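PDB 5LPI: centrosomal protein of 104 kDa from Homo sapiens, which is required for ciliogenesis and for the structural integrity of the ciliary tip, and is seen here as its zinc finger array. Local coordinates for residues 103-108 and 116-121. Residues are numbered along the deposited sequence; the frame is centred on the assembly and turned at random.
Sequences RCPLCH and EAWKAH. With ZN (zinc ion), chain H.
Cys-104 and Trp-118 mark the closest backbone approach, their CA atoms 8.4 Å apart, and no hydrogen bond joins loop 103-108 to helical segment 116-121; a zinc ion and side chains span the gap. Cys-104 SG and Cys-107 SG of the CxxC loop bind the zinc at 2.3 and 2.4 Å, and His-121 NE2 reaches it at 2.1 Å. With CG anti to the backbone N (chi1 -180°), His-121 extends its imidazole from the helix towards the metal; Cys-107 SG lies at the ring edge, in its plane. The Cys-104 thiolate also accepts the Cys-107 backbone N-H, SG to N 3.6 Å and fairly straight at 164°, which probably tempers its negative charge. Beside the metal, the six-membered end of the Trp-118 indole meets the loop: its CH2 lies 3.1 Å from Arg-103 O, which sits at the ring edge, and 4.0 Å from Pro-105 CD. A serine in place of Trp-118 would probably leave a gap beside Cys-104 and Pro-105. Cys-128 completes the zinc site of this finger, in which Phe-111 of strand 110-111 stacks on His-121 and meets Trp-118 edge-to-face, while helix 54-60, earlier in the same chain, touches Pro-105.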
ATOM      1  N   ARG A 103       4.390  -0.446   8.309  1.00 32.78           N
ATOM      2  CA  ARG A 103       5.537   0.078   7.583  1.00 35.53           C
ATOM      3  C   ARG A 103       5.060   0.626   6.247  1.00 34.16           C
ATOM      4  O   ARG A 103       4.545  -0.130   5.416  1.00 32.51           O
ATOM      5  CB  ARG A 103       6.590  -1.011   7.364  1.00 39.30           C
ATOM      6  CG  ARG A 103       7.642  -0.665   6.325  1.00 41.26           C
ATOM      7  CD  ARG A 103       8.403   0.598   6.697  1.00 38.85           C
ATOM      8  NE  ARG A 103       9.665   0.726   5.967  1.00 39.52           N
ATOM      9  CZ  ARG A 103      10.873   0.669   6.531  1.00 39.54           C
ATOM     10  NH1 ARG A 103      10.996   0.489   7.849  1.00 37.00           N
ATOM     11  NH2 ARG A 103      11.960   0.815   5.781  1.00 35.29           N
ATOM     12  N   CYS A 104       5.229   1.924   6.042  1.00 29.47           N
ATOM     13  CA  CYS A 104       4.845   2.531   4.770  1.00 30.96           C
ATOM     14  C   CYS A 104       5.925   2.266   3.738  1.00 31.18           C
ATOM     15  O   CYS A 104       7.075   2.668   3.945  1.00 30.18           O
ATOM     16  CB  CYS A 104       4.637   4.036   4.884  1.00 25.01           C
ATOM     17  SG  CYS A 104       4.029   4.723   3.317  1.00 29.79           S
ATOM     18  N   PRO A 105       5.611   1.597   2.629  1.00 27.75           N
ATOM     19  CA  PRO A 105       6.620   1.384   1.588  1.00 33.57           C
ATOM     20  C   PRO A 105       6.888   2.621   0.741  1.00 37.03           C
ATOM     21  O   PRO A 105       7.833   2.608  -0.063  1.00 34.12           O
ATOM     22  CB  PRO A 105       6.001   0.270   0.743  1.00 33.78           C
ATOM     23  CG  PRO A 105       4.513   0.623   0.763  1.00 28.46           C
ATOM     24  CD  PRO A 105       4.279   1.103   2.218  1.00 28.51           C
ATOM     25  N   LEU A 106       6.090   3.681   0.881  1.00 32.34           N
ATOM     26  CA  LEU A 106       6.295   4.886   0.079  1.00 29.33           C
ATOM     27  C   LEU A 106       7.245   5.869   0.757  1.00 33.50           C
ATOM     28  O   LEU A 106       8.128   6.435   0.106  1.00 35.34           O
ATOM     29  CB  LEU A 106       4.956   5.570  -0.205  1.00 29.11           C
ATOM     30  CG  LEU A 106       3.876   4.697  -0.853  1.00 33.21           C
ATOM     31  CD1 LEU A 106       2.617   5.526  -1.106  1.00 31.74           C
ATOM     32  CD2 LEU A 106       4.395   4.054  -2.165  1.00 29.48           C
ATOM     33  N   CYS A 107       7.080   6.093   2.060  1.00 36.92           N
ATOM     34  CA  CYS A 107       7.945   7.015   2.785  1.00 33.59           C
ATOM     35  C   CYS A 107       8.854   6.312   3.785  1.00 30.17           C
ATOM     36  O   CYS A 107       9.670   6.979   4.433  1.00 36.17           O
ATOM     37  CB  CYS A 107       7.105   8.092   3.498  1.00 35.25           C
ATOM     38  SG  CYS A 107       6.177   7.496   4.948  1.00 33.59           S
ATOM     39  N   HIS A 108       8.715   4.992   3.957  1.00 33.56           N
ATOM     40  CA  HIS A 108       9.606   4.179   4.790  1.00 34.33           C
ATOM     41  C   HIS A 108       9.456   4.435   6.287  1.00 35.15           C
ATOM     42  O   HIS A 108      10.369   4.128   7.053  1.00 37.45           O
ATOM     43  CB  HIS A 108      11.071   4.376   4.390  1.00 39.25           C
ATOM     44  CG  HIS A 108      11.279   4.384   2.913  1.00 43.65           C
ATOM     45  ND1 HIS A 108      11.141   3.248   2.139  1.00 38.95           N
ATOM     46  CD2 HIS A 108      11.561   5.395   2.059  1.00 38.45           C
ATOM     47  CE1 HIS A 108      11.364   3.556   0.874  1.00 39.20           C
ATOM     48  NE2 HIS A 108      11.609   4.853   0.796  1.00 42.22           N
ATOM     49  N   GLU A 116      -6.879   1.305  10.973  1.00 37.14           N
ATOM     50  CA  GLU A 116      -7.185   2.708  11.243  1.00 42.81           C
ATOM     51  C   GLU A 116      -5.946   3.584  11.083  1.00 40.33           C
ATOM     52  O   GLU A 116      -6.025   4.702  10.556  1.00 35.24           O
ATOM     53  CB  GLU A 116      -7.763   2.835  12.656  1.00 45.42           C
ATOM     54  CG  GLU A 116      -8.149   4.241  13.096  1.00 54.81           C
ATOM     55  CD  GLU A 116      -8.629   4.280  14.555  1.00 67.97           C
ATOM     56  OE1 GLU A 116      -7.774   4.348  15.467  1.00 70.69           O
ATOM     57  OE2 GLU A 116      -9.858   4.223  14.789  1.00 68.94           O
ATOM     58  N   ALA A 117      -4.791   3.089  11.534  1.00 35.88           N
ATOM     59  CA  ALA A 117      -3.531   3.805  11.343  1.00 36.38           C
ATOM     60  C   ALA A 117      -3.150   3.907   9.870  1.00 32.41           C
ATOM     61  O   ALA A 117      -2.667   4.955   9.420  1.00 33.83           O
ATOM     62  CB  ALA A 117      -2.418   3.114  12.121  1.00 37.81           C
ATOM     63  N   TRP A 118      -3.314   2.821   9.110  1.00 36.62           N
ATOM     64  CA  TRP A 118      -3.043   2.888   7.675  1.00 33.86           C
ATOM     65  C   TRP A 118      -3.839   4.011   7.022  1.00 34.99           C
ATOM     66  O   TRP A 118      -3.297   4.815   6.254  1.00 33.72           O
ATOM     67  CB  TRP A 118      -3.373   1.556   7.003  1.00 37.13           C
ATOM     68  CG  TRP A 118      -2.225   0.626   6.929  1.00 32.63           C
ATOM     69  CD1 TRP A 118      -2.135  -0.618   7.490  1.00 32.07           C
ATOM     70  CD2 TRP A 118      -0.991   0.860   6.261  1.00 29.19           C
ATOM     71  NE1 TRP A 118      -0.913  -1.179   7.196  1.00 34.80           N
ATOM     72  CE2 TRP A 118      -0.188  -0.286   6.449  1.00 31.15           C
ATOM     73  CE3 TRP A 118      -0.489   1.919   5.495  1.00 31.26           C
ATOM     74  CZ2 TRP A 118       1.096  -0.396   5.913  1.00 32.53           C
ATOM     75  CZ3 TRP A 118       0.794   1.808   4.964  1.00 35.45           C
ATOM     76  CH2 TRP A 118       1.569   0.664   5.177  1.00 35.41           C
ATOM     77  N   LYS A 119      -5.139   4.067   7.307  1.00 29.65           N
ATOM     78  CA  LYS A 119      -5.967   5.107   6.709  1.00 36.35           C
ATOM     79  C   LYS A 119      -5.499   6.493   7.125  1.00 34.09           C
ATOM     80  O   LYS A 119      -5.408   7.398   6.290  1.00 34.07           O
ATOM     81  CB  LYS A 119      -7.438   4.902   7.087  1.00 33.36           C
ATOM     82  CG  LYS A 119      -8.106   3.731   6.374  1.00 36.21           C
ATOM     83  CD  LYS A 119      -9.628   3.804   6.565  1.00 40.50           C
ATOM     84  CE  LYS A 119     -10.360   2.722   5.777  1.00 43.24           C
ATOM     85  NZ  LYS A 119     -10.158   1.371   6.374  1.00 44.55           N
ATOM     86  N   ALA A 120      -5.187   6.680   8.412  1.00 32.40           N
ATOM     87  CA  ALA A 120      -4.772   8.004   8.864  1.00 29.90           C
ATOM     88  C   ALA A 120      -3.437   8.409   8.244  1.00 35.84           C
ATOM     89  O   ALA A 120      -3.229   9.580   7.899  1.00 38.06           O
ATOM     90  CB  ALA A 120      -4.704   8.034  10.391  1.00 33.02           C
ATOM     91  N   HIS A 121      -2.520   7.455   8.092  1.00 31.84           N
ATOM     92  CA  HIS A 121      -1.241   7.771   7.463  1.00 31.15           C
ATOM     93  C   HIS A 121      -1.418   8.155   5.998  1.00 30.69           C
ATOM     94  O   HIS A 121      -0.902   9.180   5.546  1.00 34.42           O
ATOM     95  CB  HIS A 121      -0.294   6.583   7.571  1.00 26.17           C
ATOM     96  CG  HIS A 121       1.041   6.841   6.951  1.00 32.58           C
ATOM     97  ND1 HIS A 121       2.024   7.569   7.584  1.00 33.55           N
ATOM     98  CD2 HIS A 121       1.544   6.502   5.740  1.00 30.20           C
ATOM     99  CE1 HIS A 121       3.081   7.655   6.798  1.00 31.88           C
ATOM    100  NE2 HIS A 121       2.818   7.010   5.676  1.00 29.26           N
TER
HETATM  101 ZN    ZN H 904       4.018   6.959   3.975  1.00 33.84          ZN